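Local coordinates for chorismate mutase and shikimate 5-dehydrogenase fusion protein (Clostridium acetobutylicum, PDB 3FBT), which probably catalyses the reversible NADPH-linked reduction of 3-dehydroshikimate to shikimate, this chain being the dehydrogenase part of a fusion with chorismate mutase, at residues T5-I11 against K34-F40; C59-N63 against S247-W251; I214-V218 against E270-S274; Y106-G110 against Q139-N144. All coordinates share one frame; numbering follows the deposited sequence.

Interaction 1: T5-I11 against K34-F40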
loop_
_atom_site.group_PDB
_atom_site.type_symbol
_atom_site.label_atom_id
_atom_site.label_comp_id
_atom_site.label_asym_id
_atom_site.label_seq_id
_atom_site.Cartn_x
_atom_site.Cartn_y
_atom_site.Cartn_z
ATOM N N THR A 5 -4.568 -1.539 -6.558
ATOM C CA THR A 5 -4.731 -0.105 -6.285
ATOM C C THR A 5 -3.311 0.462 -6.168
ATOM O O THR A 5 -2.491 -0.105 -5.518
ATOM C CB THR A 5 -5.528 0.137 -4.977
ATOM O OG1 THR A 5 -6.814 -0.440 -5.134
ATOM C CG2 THR A 5 -5.729 1.653 -4.663
ATOM N N SER A 6 -2.994 1.516 -6.873
ATOM C CA SER A 6 -1.700 2.157 -6.733
ATOM C C SER A 6 -1.501 2.680 -5.301
ATOM O O SER A 6 -2.375 3.311 -4.790
ATOM C CB SER A 6 -1.642 3.331 -7.690
ATOM O OG SER A 6 -1.329 2.843 -8.972
ATOM N N ILE A 7 -0.351 2.373 -4.680
ATOM C CA ILE A 7 -0.057 2.790 -3.321
ATOM C C ILE A 7 0.899 4.023 -3.335
ATOM O O ILE A 7 1.998 3.952 -3.849
ATOM C CB ILE A 7 0.612 1.621 -2.539
ATOM C CG1 ILE A 7 -0.289 0.364 -2.515
ATOM C CG2 ILE A 7 1.012 2.089 -1.116
ATOM C CD1 ILE A 7 0.466 -0.869 -2.196
ATOM N N TYR A 8 0.509 5.135 -2.736
ATOM C CA TYR A 8 1.387 6.329 -2.699
ATOM C C TYR A 8 1.435 6.639 -1.200
ATOM O O TYR A 8 0.718 5.983 -0.416
ATOM C CB TYR A 8 0.716 7.505 -3.391
ATOM C CG TYR A 8 0.303 7.278 -4.828
ATOM C CD1 TYR A 8 1.106 7.709 -5.874
ATOM C CD2 TYR A 8 -0.932 6.710 -5.149
ATOM C CE1 TYR A 8 0.724 7.578 -7.153
ATOM C CE2 TYR A 8 -1.310 6.554 -6.449
ATOM C CZ TYR A 8 -0.460 6.985 -7.450
ATOM O OH TYR A 8 -0.813 6.873 -8.762
ATOM N N GLY A 9 2.275 7.581 -0.778
ATOM C CA GLY A 9 2.387 7.858 0.635
ATOM C C GLY A 9 3.441 8.864 0.977
ATOM O O GLY A 9 4.084 9.453 0.083
ATOM N N LEU A 10 3.699 9.000 2.266
ATOM C CA LEU A 10 4.760 9.902 2.773
ATOM C C LEU A 10 5.599 9.020 3.687
ATOM O O LEU A 10 5.080 8.320 4.582
ATOM C CB LEU A 10 4.161 11.021 3.651
ATOM C CG LEU A 10 5.121 11.940 4.484
ATOM C CD1 LEU A 10 6.089 12.708 3.540
ATOM C CD2 LEU A 10 4.330 13.011 5.394
ATOM N N ILE A 11 6.898 9.069 3.517
ATOM C CA ILE A 11 7.686 8.405 4.556
ATOM C C ILE A 11 8.473 9.431 5.439
ATOM O O ILE A 11 9.034 10.428 4.944
ATOM C CB ILE A 11 8.547 7.304 3.905
ATOM C CG1 ILE A 11 9.479 6.678 4.883
ATOM C CG2 ILE A 11 9.474 7.921 2.824
ATOM C CD1 ILE A 11 9.804 5.266 4.420
ATOM N N LYS A 34 -7.116 5.565 -9.350
ATOM C CA LYS A 34 -7.497 4.647 -8.234
ATOM C C LYS A 34 -6.251 4.459 -7.352
ATOM O O LYS A 34 -5.310 3.811 -7.774
ATOM C CB LYS A 34 -7.937 3.275 -8.746
ATOM C CG LYS A 34 -8.771 2.492 -7.681
ATOM C CD LYS A 34 -8.985 1.010 -8.067
ATOM C CE LYS A 34 -7.898 0.534 -9.069
ATOM N NZ LYS A 34 -8.218 -0.852 -9.561
ATOM N N GLY A 35 -6.250 5.013 -6.145
ATOM C CA GLY A 35 -5.034 5.150 -5.387
ATOM C C GLY A 35 -5.352 5.387 -3.939
ATOM O O GLY A 35 -6.504 5.712 -3.583
ATOM N N ILE A 36 -4.357 5.142 -3.095
ATOM C CA ILE A 36 -4.423 5.552 -1.689
ATOM C C ILE A 36 -3.114 6.273 -1.356
ATOM O O ILE A 36 -2.076 6.029 -2.013
ATOM C CB ILE A 36 -4.467 4.309 -0.755
ATOM C CG1 ILE A 36 -3.139 3.530 -0.857
ATOM C CG2 ILE A 36 -5.739 3.415 -1.060
ATOM C CD1 ILE A 36 -3.022 2.300 0.142
ATOM N N TYR A 37 -3.128 7.073 -0.292
ATOM C CA TYR A 37 -1.946 7.819 0.153
ATOM C C TYR A 37 -1.925 7.631 1.667
ATOM O O TYR A 37 -2.808 8.113 2.351
ATOM C CB TYR A 37 -2.085 9.358 -0.173
ATOM C CG TYR A 37 -0.833 10.175 0.081
ATOM C CD1 TYR A 37 0.065 10.452 -0.969
ATOM C CD2 TYR A 37 -0.534 10.685 1.370
ATOM C CE1 TYR A 37 1.170 11.204 -0.742
ATOM C CE2 TYR A 37 0.650 11.425 1.598
ATOM C CZ TYR A 37 1.447 11.689 0.526
ATOM O OH TYR A 37 2.614 12.346 0.655
ATOM N N ASN A 38 -0.911 6.938 2.150
ATOM C CA ASN A 38 -0.750 6.607 3.519
ATOM C C ASN A 38 0.515 7.257 4.085
ATOM O O ASN A 38 1.477 7.489 3.357
ATOM C CB ASN A 38 -0.570 5.069 3.641
ATOM C CG ASN A 38 -1.886 4.341 3.644
ATOM O OD1 ASN A 38 -2.954 4.925 3.403
ATOM N ND2 ASN A 38 -1.835 3.080 3.917
ATOM N N LEU A 39 0.485 7.533 5.399
ATOM C CA LEU A 39 1.684 7.944 6.108
ATOM C C LEU A 39 2.379 6.676 6.568
ATOM O O LEU A 39 1.743 5.827 7.217
ATOM C CB LEU A 39 1.264 8.800 7.331
ATOM C CG LEU A 39 0.187 9.860 7.049
ATOM C CD1 LEU A 39 -0.159 10.699 8.315
ATOM C CD2 LEU A 39 0.723 10.769 6.043
ATOM N N PHE A 40 3.657 6.529 6.216
ATOM C CA PHE A 40 4.457 5.358 6.541
ATOM C C PHE A 40 5.563 5.743 7.497
ATOM O O PHE A 40 6.535 6.441 7.098
ATOM C CB PHE A 40 5.116 4.773 5.254
ATOM C CG PHE A 40 4.129 4.281 4.219
ATOM C CD1 PHE A 40 3.255 3.278 4.526
ATOM C CD2 PHE A 40 4.076 4.826 2.931
ATOM C CE1 PHE A 40 2.315 2.808 3.603
ATOM C CE2 PHE A 40 3.137 4.380 1.996
ATOM C CZ PHE A 40 2.277 3.340 2.333
#
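Strands 6-11 and 35-40 lie side by side and parallel, paired in register from Ser6 with Gly35 to Ile11 with Phe40. With helix 19-31 between them they form a beta-alpha-beta unit of the substrate-binding domain. Their axes come within 4.3 Å and diverge by 27°, the usual twist of neighbouring strands. The ladder zigzags: Ser6 O takes Ile36 N, Tyr8 N gives to Ile36 O at 2.8 Å, Tyr8 O takes Asn38 N, and Phe40 N gives to Leu10 O, also at 2.8 Å. The first rung, Ser6 N to Lys34 O, is weak.

One sheet face carries the tyrosines. Tyr37 has CG anti to its backbone N (chi1 -172°), which lays the ring flat over Gly9, whose CA is 3.7 Å from the ring centroid in a CH-pi contact. The ring then reaches Leu10, and its hydroxyl bonds Asn63. Tyr8 presents an edge instead, with CD2 3.4 Å from Ile36 O, while its hydroxyl bonds Asn252.

On the other face, the Phe40 ring points its edge at Ile7, CZ to CG2 3.9 Å. Asn38, also here, sends its amide to the backbone of Thr5 of the second subunit, so strand 35-40, an outermost strand within the chain, takes part in the dimer contact. At the N-terminal end of the pair, Thr5 CG2 rests against Gly35 CA at 3.6 Å.

Interaction 2: C59-N63 against S247-W251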
loop_
_atom_site.group_PDB
_atom_site.type_symbol
_atom_site.label_atom_id
_atom_site.label_comp_id
_atom_site.label_asym_id
_atom_site.label_seq_id
_atom_site.Cartn_x
_atom_site.Cartn_y
_atom_site.Cartn_z
ATOM N N CYS A 59 5.350 0.541 -5.750
ATOM C CA CYS A 59 4.827 1.809 -5.195
ATOM C C CYS A 59 4.525 2.841 -6.261
ATOM O O CYS A 59 5.364 3.114 -7.133
ATOM C CB CYS A 59 5.903 2.370 -4.271
ATOM S SG CYS A 59 5.392 3.831 -3.454
ATOM N N GLY A 60 3.368 3.472 -6.221
ATOM C CA GLY A 60 3.089 4.530 -7.226
ATOM C C GLY A 60 3.957 5.819 -7.106
ATOM O O GLY A 60 4.047 6.623 -8.064
ATOM N N GLY A 61 4.486 6.079 -5.914
ATOM C CA GLY A 61 5.184 7.351 -5.634
ATOM C C GLY A 61 5.144 7.670 -4.169
ATOM O O GLY A 61 4.188 7.303 -3.515
ATOM N N LEU A 62 6.241 8.225 -3.638
ATOM C CA LEU A 62 6.394 8.603 -2.191
ATOM C C LEU A 62 6.829 10.048 -1.994
ATOM O O LEU A 62 7.707 10.538 -2.690
ATOM C CB LEU A 62 7.488 7.761 -1.471
ATOM C CG LEU A 62 7.249 6.273 -1.184
ATOM C CD1 LEU A 62 8.397 5.542 -0.380
ATOM C CD2 LEU A 62 5.967 6.163 -0.436
ATOM N N ASN A 63 6.216 10.745 -1.065
ATOM C CA ASN A 63 6.835 11.933 -0.519
ATOM C C ASN A 63 7.796 11.529 0.632
ATOM O O ASN A 63 7.636 10.492 1.282
ATOM C CB ASN A 63 5.773 12.901 -0.015
ATOM C CG ASN A 63 5.002 13.583 -1.152
ATOM O OD1 ASN A 63 3.802 13.605 -1.155
ATOM N ND2 ASN A 63 5.700 14.149 -2.068
ATOM N N SER A 247 3.566 16.635 -7.007
ATOM C CA SER A 247 4.092 15.295 -6.821
ATOM C C SER A 247 3.340 14.357 -7.716
ATOM O O SER A 247 3.951 13.440 -8.301
ATOM C CB SER A 247 4.032 14.842 -5.318
ATOM O OG SER A 247 4.875 15.739 -4.570
ATOM N N GLU A 248 2.015 14.559 -7.769
ATOM C CA GLU A 248 1.131 13.609 -8.443
ATOM C C GLU A 248 1.411 13.700 -9.935
ATOM O O GLU A 248 1.282 12.668 -10.647
ATOM C CB GLU A 248 -0.345 13.914 -8.207
ATOM C CG GLU A 248 -0.878 13.535 -6.834
ATOM C CD GLU A 248 -0.810 12.046 -6.526
ATOM O OE1 GLU A 248 -0.683 11.201 -7.467
ATOM O OE2 GLU A 248 -0.867 11.710 -5.314
ATOM N N GLU A 249 1.776 14.924 -10.391
ATOM C CA GLU A 249 2.153 15.148 -11.795
ATOM C C GLU A 249 3.368 14.338 -12.105
ATOM O O GLU A 249 3.440 13.700 -13.133
ATOM C CB GLU A 249 2.433 16.631 -12.111
ATOM C CG GLU A 249 1.150 17.583 -11.993
ATOM C CD GLU A 249 1.508 19.080 -12.226
ATOM O OE1 GLU A 249 0.603 19.861 -12.558
ATOM O OE2 GLU A 249 2.695 19.487 -12.115
ATOM N N ILE A 250 4.370 14.370 -11.232
ATOM C CA ILE A 250 5.552 13.623 -11.550
ATOM C C ILE A 250 5.339 12.083 -11.457
ATOM O O ILE A 250 5.881 11.307 -12.270
ATOM C CB ILE A 250 6.684 14.057 -10.622
ATOM C CG1 ILE A 250 7.179 15.513 -10.935
ATOM C CG2 ILE A 250 7.751 13.016 -10.608
ATOM C CD1 ILE A 250 7.841 16.216 -9.650
ATOM N N TRP A 251 4.566 11.631 -10.458
ATOM C CA TRP A 251 4.304 10.198 -10.279
ATOM C C TRP A 251 3.519 9.599 -11.471
ATOM O O TRP A 251 3.846 8.546 -11.974
ATOM C CB TRP A 251 3.521 9.897 -8.953
ATOM C CG TRP A 251 4.333 10.249 -7.697
ATOM C CD1 TRP A 251 5.656 10.153 -7.543
ATOM C CD2 TRP A 251 3.797 10.701 -6.418
ATOM N NE1 TRP A 251 6.007 10.587 -6.226
ATOM C CE2 TRP A 251 4.864 10.935 -5.560
ATOM C CE3 TRP A 251 2.504 10.943 -5.955
ATOM C CZ2 TRP A 251 4.680 11.369 -4.231
ATOM C CZ3 TRP A 251 2.320 11.377 -4.690
ATOM C CH2 TRP A 251 3.400 11.603 -3.832
#
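Ser247, on the helix turn facing strand 61-63, accepts a nearly straight hydrogen bond from Asn63: ND2 to OG is 3.1 Å with 163° at the hydrogen, and the hydroxyl lies in the amide plane. That oxygen also bonds Gln243, a predicted shikimate ligand, and Thr104, so one buried hydroxyl ties together several side chains. The other end of the amide, Asn63 OD1, is held by Tyr37, which leaves little freedom for the group to flip.

Within the helix, Glu248 OE1 lies at the edge of the Trp251 ring, in its plane, while its OE2 bonds His24.

Trp251 carries the contact. With CG beside the backbone N (chi1 -65°), the indole folds back along its own helix, and Ser247 O sits 3.2 Å above one face. The opposite face is covered by the strand backbone: Gly61 CA stands 3.4 Å from the five-membered ring centroid, almost on the ring normal, as a CH-pi contact. Farther along, CZ2 meets Leu62 C at 3.4 Å, and CH2 lies 3.4 Å from Asn63 OD1. NE1 makes a weak bond to Leu92 O.

The indole is thus clamped between helix 237-252 and strand 61-64, with strand 91-94 beside it and helix 19-31 touching Asn63 and Glu248, packing the helix onto the substrate-binding sheet.

Interaction 3: I214-V218 against E270-S274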
loop_
_atom_site.group_PDB
_atom_site.type_symbol
_atom_site.label_atom_id
_atom_site.label_comp_id
_atom_site.label_asym_id
_atom_site.label_seq_id
_atom_site.Cartn_x
_atom_site.Cartn_y
_atom_site.Cartn_z
ATOM N N ILE A 214 3.414 28.205 7.262
ATOM C CA ILE A 214 2.343 27.645 8.057
ATOM C C ILE A 214 0.951 27.924 7.470
ATOM O O ILE A 214 0.663 29.067 7.033
ATOM C CB ILE A 214 2.400 28.279 9.423
ATOM C CG1 ILE A 214 3.785 27.960 10.046
ATOM C CG2 ILE A 214 1.135 27.840 10.286
ATOM C CD1 ILE A 214 4.126 28.822 11.287
ATOM N N TYR A 215 0.080 26.895 7.477
ATOM C CA TYR A 215 -1.299 26.982 6.900
ATOM C C TYR A 215 -2.330 26.595 7.952
ATOM O O TYR A 215 -3.542 26.685 7.736
ATOM C CB TYR A 215 -1.490 26.015 5.684
ATOM C CG TYR A 215 -1.075 24.582 5.980
ATOM C CD1 TYR A 215 -1.926 23.690 6.662
ATOM C CD2 TYR A 215 0.181 24.148 5.638
ATOM C CE1 TYR A 215 -1.498 22.367 6.971
ATOM C CE2 TYR A 215 0.605 22.884 5.929
ATOM C CZ TYR A 215 -0.226 22.004 6.577
ATOM O OH TYR A 215 0.302 20.780 6.832
ATOM N N ASN A 216 -1.877 26.072 9.075
ATOM C CA ASN A 216 -2.801 25.855 10.161
ATOM C C ASN A 216 -2.065 26.262 11.389
ATOM O O ASN A 216 -1.074 25.605 11.726
ATOM C CB ASN A 216 -3.137 24.378 10.277
ATOM C CG ASN A 216 -4.129 24.105 11.379
ATOM O OD1 ASN A 216 -4.762 25.031 11.905
ATOM N ND2 ASN A 216 -4.276 22.833 11.748
ATOM N N PRO A 217 -2.516 27.345 12.055
ATOM C CA PRO A 217 -3.752 28.109 11.769
ATOM C C PRO A 217 -3.699 28.933 10.502
ATOM O O PRO A 217 -2.586 29.205 9.980
ATOM C CB PRO A 217 -3.925 29.013 13.014
ATOM C CG PRO A 217 -2.573 29.019 13.687
ATOM C CD PRO A 217 -1.879 27.748 13.320
ATOM N N VAL A 218 -4.862 29.297 9.951
ATOM C CA VAL A 218 -4.840 30.000 8.654
ATOM C C VAL A 218 -4.319 31.431 8.795
ATOM O O VAL A 218 -3.859 32.044 7.838
ATOM C CB VAL A 218 -6.191 29.988 7.856
ATOM C CG1 VAL A 218 -6.437 28.601 7.222
ATOM C CG2 VAL A 218 -7.334 30.404 8.726
ATOM N N GLU A 270 -11.650 25.907 4.106
ATOM C CA GLU A 270 -12.801 25.683 4.972
ATOM C C GLU A 270 -12.520 24.569 5.954
ATOM O O GLU A 270 -12.700 24.719 7.155
ATOM C CB GLU A 270 -14.019 25.276 4.159
ATOM C CG GLU A 270 -14.347 26.209 3.012
ATOM C CD GLU A 270 -14.252 27.693 3.384
ATOM O OE1 GLU A 270 -14.742 28.096 4.482
ATOM O OE2 GLU A 270 -13.684 28.450 2.548
ATOM N N LYS A 271 -12.108 23.419 5.477
ATOM C CA LYS A 271 -11.945 22.357 6.438
ATOM C C LYS A 271 -11.023 22.809 7.568
ATOM O O LYS A 271 -11.272 22.486 8.717
ATOM C CB LYS A 271 -11.452 21.077 5.779
ATOM C CG LYS A 271 -11.099 19.949 6.714
ATOM C CD LYS A 271 -11.000 18.688 5.883
ATOM C CE LYS A 271 -10.930 17.426 6.715
ATOM N NZ LYS A 271 -11.313 16.213 5.858
ATOM N N ILE A 272 -9.969 23.567 7.260
ATOM C CA ILE A 272 -9.024 23.963 8.307
ATOM C C ILE A 272 -9.599 25.001 9.284
ATOM O O ILE A 272 -9.383 24.902 10.481
ATOM C CB ILE A 272 -7.649 24.446 7.756
ATOM C CG1 ILE A 272 -6.993 23.345 6.903
ATOM C CG2 ILE A 272 -6.728 24.896 8.917
ATOM C CD1 ILE A 272 -5.586 23.615 6.527
ATOM N N LYS A 273 -10.313 25.997 8.776
ATOM C CA LYS A 273 -10.875 27.054 9.640
ATOM C C LYS A 273 -11.970 26.550 10.583
ATOM O O LYS A 273 -12.175 27.107 11.676
ATOM C CB LYS A 273 -11.432 28.183 8.781
ATOM C CG LYS A 273 -10.528 28.553 7.641
ATOM C CD LYS A 273 -11.215 29.545 6.712
ATOM C CE LYS A 273 -11.773 30.722 7.483
ATOM N NZ LYS A 273 -11.627 31.953 6.652
ATOM N N SER A 274 -12.678 25.506 10.153
ATOM C CA SER A 274 -13.644 24.822 10.995
ATOM C C SER A 274 -12.953 24.029 12.114
ATOM O O SER A 274 -11.815 23.579 11.973
ATOM C CB SER A 274 -14.500 23.882 10.149
ATOM O OG SER A 274 -14.655 24.382 8.817
#
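Ile272, near the end of the last helix, pushes both arms into loop 214-218, which follows strand 209-212 of the nucleotide-binding domain. This is the tight part. Its chi1 of -58° sets CG2 anti to the backbone N and swings CG1 the other way, so the branches part: CD1 reaches Tyr215 CD1 at 3.7 Å, approaching the ring obliquely, while CG2 lies 3.6 Å from Asn216 OD1. The same CG2 also meets Val218 CG1, more loosely, at 4.1 Å. A cis peptide between Asn216 and Pro217 bends the loop, and Val218 faces the helix again.

Toward solvent the packing thins to the two Val218 methyls on Lys273 CG, the closer being Val218 CG2 at 3.8 Å.

His19 of helix 19-31 touches Tyr215, Asn216 and Ile272 together; Tyr215 and His19 are both predicted shikimate ligands. No hydrogen bond crosses between the segments to fix a direction, so van der Waals contact joins them, mostly carbon on carbon, with one methyl against the Asn216 amide.

Interaction 4: Y106-G110 against Q139-N144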
loop_
_atom_site.group_PDB
_atom_site.type_symbol
_atom_site.label_atom_id
_atom_site.label_comp_id
_atom_site.label_asym_id
_atom_site.label_seq_id
_atom_site.Cartn_x
_atom_site.Cartn_y
_atom_site.Cartn_z
ATOM N N TYR A 106 9.964 23.496 -3.682
ATOM C CA TYR A 106 10.399 24.598 -4.569
ATOM C C TYR A 106 9.252 24.999 -5.496
ATOM O O TYR A 106 8.924 26.208 -5.662
ATOM C CB TYR A 106 11.585 24.110 -5.395
ATOM C CG TYR A 106 12.131 25.148 -6.358
ATOM C CD1 TYR A 106 13.209 25.918 -6.009
ATOM C CD2 TYR A 106 11.531 25.368 -7.618
ATOM C CE1 TYR A 106 13.735 26.889 -6.866
ATOM C CE2 TYR A 106 12.033 26.360 -8.509
ATOM C CZ TYR A 106 13.138 27.129 -8.105
ATOM O OH TYR A 106 13.701 28.114 -8.936
ATOM N N ILE A 107 8.574 23.985 -6.070
ATOM C CA ILE A 107 7.534 24.259 -7.085
ATOM C C ILE A 107 6.335 24.812 -6.365
ATOM O O ILE A 107 5.699 25.770 -6.792
ATOM C CB ILE A 107 7.131 22.972 -7.830
ATOM C CG1 ILE A 107 8.362 22.353 -8.481
ATOM C CG2 ILE A 107 6.085 23.286 -8.893
ATOM C CD1 ILE A 107 8.066 21.268 -9.545
ATOM N N GLY A 108 5.984 24.185 -5.242
ATOM C CA GLY A 108 4.839 24.700 -4.472
ATOM C C GLY A 108 5.044 26.172 -4.038
ATOM O O GLY A 108 4.093 26.974 -3.998
ATOM N N PHE A 109 6.249 26.502 -3.629
ATOM C CA PHE A 109 6.495 27.824 -3.052
ATOM C C PHE A 109 6.283 28.865 -4.200
ATOM O O PHE A 109 5.569 29.836 -4.041
ATOM C CB PHE A 109 7.925 27.919 -2.513
ATOM C CG PHE A 109 8.260 29.279 -1.895
ATOM C CD1 PHE A 109 7.617 29.719 -0.763
ATOM C CD2 PHE A 109 9.130 30.131 -2.527
ATOM C CE1 PHE A 109 7.915 30.971 -0.223
ATOM C CE2 PHE A 109 9.425 31.382 -1.988
ATOM C CZ PHE A 109 8.811 31.794 -0.843
ATOM N N GLY A 110 6.837 28.575 -5.361
ATOM C CA GLY A 110 6.638 29.444 -6.519
ATOM C C GLY A 110 5.171 29.586 -6.906
ATOM O O GLY A 110 4.756 30.669 -7.335
ATOM N N GLN A 139 16.751 28.727 -2.585
ATOM C CA GLN A 139 17.082 28.468 -3.987
ATOM C C GLN A 139 16.121 29.213 -4.915
ATOM O O GLN A 139 16.553 29.811 -5.915
ATOM C CB GLN A 139 17.054 26.983 -4.318
ATOM C CG GLN A 139 17.538 26.720 -5.680
ATOM C CD GLN A 139 19.004 27.032 -5.762
ATOM O OE1 GLN A 139 19.738 26.845 -4.788
ATOM N NE2 GLN A 139 19.449 27.528 -6.923
ATOM N N TYR A 140 14.819 29.161 -4.605
ATOM C CA TYR A 140 13.865 29.877 -5.442
ATOM C C TYR A 140 14.121 31.402 -5.512
ATOM O O TYR A 140 14.147 31.941 -6.614
ATOM C CB TYR A 140 12.455 29.617 -4.974
ATOM C CG TYR A 140 11.399 30.231 -5.845
ATOM C CD1 TYR A 140 10.857 29.527 -6.958
ATOM C CD2 TYR A 140 10.927 31.486 -5.573
ATOM C CE1 TYR A 140 9.884 30.109 -7.788
ATOM C CE2 TYR A 140 9.958 32.092 -6.400
ATOM C CZ TYR A 140 9.430 31.413 -7.471
ATOM O OH TYR A 140 8.449 32.059 -8.188
ATOM N N LEU A 141 14.305 32.072 -4.360
ATOM C CA LEU A 141 14.515 33.524 -4.317
ATOM C C LEU A 141 15.707 33.964 -5.167
ATOM O O LEU A 141 15.668 34.966 -5.899
ATOM C CB LEU A 141 14.748 34.022 -2.902
ATOM C CG LEU A 141 13.690 33.770 -1.847
ATOM C CD1 LEU A 141 14.247 34.141 -0.456
ATOM C CD2 LEU A 141 12.377 34.505 -2.204
ATOM N N LYS A 142 16.745 33.179 -5.084
ATOM C CA LYS A 142 17.930 33.413 -5.804
ATOM C C LYS A 142 17.727 33.100 -7.308
ATOM O O LYS A 142 18.191 33.850 -8.164
ATOM C CB LYS A 142 19.009 32.524 -5.224
ATOM C CG LYS A 142 20.012 32.184 -6.249
ATOM C CD LYS A 142 21.322 31.654 -5.617
ATOM C CE LYS A 142 22.442 31.665 -6.653
ATOM N NZ LYS A 142 22.160 30.620 -7.693
ATOM N N ASP A 143 17.060 31.989 -7.627
ATOM C CA ASP A 143 16.764 31.688 -9.009
ATOM C C ASP A 143 15.959 32.807 -9.621
ATOM O O ASP A 143 16.018 32.969 -10.810
ATOM C CB ASP A 143 15.976 30.391 -9.190
ATOM C CG ASP A 143 16.823 29.217 -9.040
ATOM O OD1 ASP A 143 18.067 29.376 -9.116
ATOM O OD2 ASP A 143 16.251 28.120 -8.832
ATOM N N ASN A 144 15.163 33.515 -8.817
ATOM C CA ASN A 144 14.335 34.601 -9.316
ATOM C C ASN A 144 14.903 36.027 -9.152
ATOM O O ASN A 144 14.176 36.979 -9.255
ATOM C CB ASN A 144 12.963 34.562 -8.670
ATOM C CG ASN A 144 12.085 33.550 -9.288
ATOM O OD1 ASN A 144 11.063 33.894 -9.877
ATOM N ND2 ASN A 144 12.456 32.274 -9.157
HETATM O O HOH W 1 12.050 29.978 -10.128
#
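Tyr106 and Tyr140 interlock where helices 106-110 and 139-143 cross at -60°. Both tyrosines and Phe109 hold CG anti to the backbone N (chi1 180° for Tyr106), and these extended side chains build a three-ring aromatic cluster. Tyr140 turns its edge to the face of Tyr106, a T-shaped pair with centroids 5.2 Å apart, its CD1 coming 3.5 Å from Tyr106 CZ. Phe109 in turn directs its edge at the face of Tyr140 in an offset T-shaped pair, centroids 5.6 Å apart and planes almost perpendicular (86°). Gly110 brings bare backbone up to the same ring, with CA 3.5 Å from Tyr140 CZ, and the ND2 of Asn144 lies over the centre of the other face.

At its far end, Tyr106 OH donates at 2.6 Å to Asp143 OD2, which accepts with its anti lone pair. The second carboxylate oxygen, OD1, receives Gln139 NE2 at 3.2 Å from above the carboxylate plane; the bend at chi2 of Gln139 brings the amide round to it. A water links Tyr106 OH to Asn144 ND2, which also gives to Tyr140 O.

Helix 105-115, which probably links the two domains as in relatives, and helix 134-143 of the nucleotide-binding domain are therefore joined by rings plus one short hydroxyl-carboxylate bond. Two donors on the carboxylate should help stabilise its negative charge and fix the rotation of Asp143.

Overall arrangement
Interactions 1 and 2 are one continuous piece of the substrate-binding domain: their centres are 9 Å apart, strands 6-12 and 61-64 are neighbours, and Gly9 O probably bonds Asn63 N at 2.7 Å. Interaction 4 packs helix 105-115 onto the Rossmann-type domain across the chain's centre, about 27 Å from interaction 1 between centres, yet its nearest atoms come within about 5 Å of interaction 2. Interaction 3, about 23 to 25 Å from the others between centres, ties the C-terminal helix to the nucleotide-binding side. Predicted shikimate ligands border the contacts: Thr65 and Ser18 near interaction 1, Gln243 and Asn90 near 2, Tyr215 within 3, and Asp105 next to 4.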